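PDB 3HPD: hydroxyethylthiazole kinase from Pyrococcus horikoshii, which probably phosphorylates the hydroxyl group of 4-methyl-5-beta-hydroxyethylthiazole with ATP and magnesium, a step in the biosynthesis of thiamine diphosphate. Local coordinates for residues 23-28 with 64-69. Sequence-based numbering, arbitrary orientation.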
loop_
_atom_site.group_PDB
_atom_site.type_symbol
_atom_site.label_atom_id
_atom_site.label_comp_id
_atom_site.label_asym_id
_atom_site.label_seq_id
_atom_site.Cartn_x
_atom_site.Cartn_y
_atom_site.Cartn_z
ATOM N N ASN A 23 -0.295 3.587 9.743
ATOM C CA ASN A 23 0.922 2.886 9.338
ATOM C C ASN A 23 1.000 2.581 7.843
ATOM O O ASN A 23 -0.015 2.493 7.154
ATOM C CB ASN A 23 1.119 1.614 10.190
ATOM C CG ASN A 23 0.241 0.453 9.757
ATOM O OD1 ASN A 23 0.390 -0.073 8.657
ATOM N ND2 ASN A 23 -0.666 0.032 10.638
ATOM N N PHE A 24 2.226 2.430 7.349
ATOM C CA PHE A 24 2.478 2.198 5.932
ATOM C C PHE A 24 1.846 0.969 5.309
ATOM O O PHE A 24 1.570 0.953 4.109
ATOM C CB PHE A 24 3.987 2.167 5.681
ATOM C CG PHE A 24 4.689 3.425 6.099
ATOM C CD1 PHE A 24 4.308 4.655 5.571
ATOM C CD2 PHE A 24 5.727 3.384 7.026
ATOM C CE1 PHE A 24 4.943 5.833 5.970
ATOM C CE2 PHE A 24 6.370 4.554 7.431
ATOM C CZ PHE A 24 5.979 5.781 6.898
ATOM N N VAL A 25 1.618 -0.058 6.112
ATOM C CA VAL A 25 1.039 -1.293 5.604
ATOM C C VAL A 25 -0.459 -1.181 5.334
ATOM O O VAL A 25 -0.987 -1.872 4.461
ATOM C CB VAL A 25 1.273 -2.456 6.606
ATOM C CG1 VAL A 25 0.686 -3.755 6.064
ATOM C CG2 VAL A 25 2.757 -2.616 6.872
ATOM N N VAL A 26 -1.137 -0.294 6.055
ATOM C CA VAL A 26 -2.587 -0.173 5.907
ATOM C C VAL A 26 -3.121 1.121 5.297
ATOM O O VAL A 26 -4.327 1.374 5.332
ATOM C CB VAL A 26 -3.274 -0.394 7.271
ATOM C CG1 VAL A 26 -2.740 -1.675 7.912
ATOM C CG2 VAL A 26 -3.028 0.806 8.188
ATOM N N MET A 27 -2.233 1.928 4.727
ATOM C CA MET A 27 -2.625 3.196 4.113
ATOM C C MET A 27 -3.770 3.075 3.106
ATOM O O MET A 27 -4.806 3.722 3.246
ATOM C CB MET A 27 -1.418 3.829 3.413
ATOM C CG MET A 27 -0.385 4.465 4.339
ATOM S SD MET A 27 -0.839 6.135 4.876
ATOM C CE MET A 27 0.429 6.438 6.140
ATOM N N ASN A 28 -3.575 2.243 2.089
ATOM C CA ASN A 28 -4.572 2.057 1.035
ATOM C C ASN A 28 -5.771 1.258 1.503
ATOM O O ASN A 28 -6.931 1.555 1.222
ATOM C CB ASN A 28 -3.922 1.321 -0.132
ATOM C CG ASN A 28 -4.837 1.205 -1.320
ATOM O OD1 ASN A 28 -5.542 0.211 -1.492
ATOM N ND2 ASN A 28 -4.850 2.241 -2.142
ATOM N N ILE A 64 -0.245 3.183 15.377
ATOM C CA ILE A 64 1.214 3.186 15.531
ATOM C C ILE A 64 1.967 2.011 14.905
ATOM O O ILE A 64 3.133 1.787 15.228
ATOM C CB ILE A 64 1.598 3.233 17.027
ATOM C CG1 ILE A 64 1.163 1.935 17.719
ATOM C CG2 ILE A 64 0.931 4.425 17.696
ATOM C CD1 ILE A 64 1.571 1.848 19.187
ATOM N N GLY A 65 1.309 1.283 14.006
ATOM C CA GLY A 65 1.919 0.121 13.370
ATOM C C GLY A 65 3.338 0.232 12.830
ATOM O O GLY A 65 4.117 -0.722 12.921
ATOM N N THR A 66 3.678 1.376 12.246
ATOM C CA THR A 66 5.017 1.576 11.693
ATOM C C THR A 66 5.563 2.930 12.124
ATOM O O THR A 66 6.123 3.667 11.319
ATOM C CB THR A 66 5.008 1.529 10.146
ATOM O OG1 THR A 66 4.106 2.524 9.643
ATOM C CG2 THR A 66 4.576 0.150 9.648
ATOM N N LEU A 67 5.413 3.249 13.402
ATOM C CA LEU A 67 5.873 4.534 13.909
ATOM C C LEU A 67 7.381 4.724 14.005
ATOM O O LEU A 67 8.155 3.773 13.922
ATOM C CB LEU A 67 5.268 4.804 15.294
ATOM C CG LEU A 67 5.390 3.774 16.431
ATOM C CD1 LEU A 67 6.525 2.791 16.196
ATOM C CD2 LEU A 67 5.581 4.522 17.747
ATOM N N ASP A 68 7.773 5.984 14.155
ATOM C CA ASP A 68 9.162 6.376 14.357
ATOM C C ASP A 68 9.086 7.704 15.110
ATOM O O ASP A 68 7.983 8.175 15.410
ATOM C CB ASP A 68 9.960 6.489 13.038
ATOM C CG ASP A 68 9.377 7.487 12.051
ATOM O OD1 ASP A 68 8.868 8.545 12.474
ATOM O OD2 ASP A 68 9.463 7.215 10.832
ATOM N N SER A 69 10.230 8.297 15.443
ATOM C CA SER A 69 10.222 9.547 16.200
ATOM C C SER A 69 9.420 10.658 15.529
ATOM O O SER A 69 8.730 11.426 16.203
ATOM C CB SER A 69 11.658 10.022 16.464
ATOM O OG SER A 69 12.364 10.245 15.258
#
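The CA atoms of N23 and T66 lie 4.9 Å apart, and one backbone-to-side-chain hydrogen bond links the segments: F24 N donates to T66 OG1 at 3.0 Å, nearly straight (162°). Both loops turn at this point. V26 N returns to N23 O in the first, and L67 N to I64 O in the second. T66 supplies most of what the second loop buries here. Its OG1 lies between its own backbone N and carbonyl carbon (chi1 57°), while CG2 packs on N23 CB (3.8 Å) and, more loosely, on V25 CG2. The same OG1 also rests 3.2 Å from F24 CD2, and the F24 side chain crosses that of T66 at a slant. N23 lays its CB 3.6 Å from G65 CA, and its amide has partners at both ends, weak ones at OD1. OD1 folds back in a weakly bonded Asx turn to V25 N (2.8 Å), with V26 N also reaching it, just before helix 27-37; ND2 donates to N63 OD1, which also accepts from G65 N. N63 thus ties the two loops together from the end of strand 59-63. D68 caps the start of helix 69-85 through OD1 and W71 N. Outside the two segments, the F24 ring meets W71 of that helix and, edge-to-face, F24 of each neighbouring subunit. The contact links the loops following the adjacent parallel strands 17-21 and 59-63 of this ribokinase-like fold, at the subunit interface, with the V25 side chain about 6 Å from G192, a predicted substrate-binding residue, and helices 27-37 and 69-85 leading away from it.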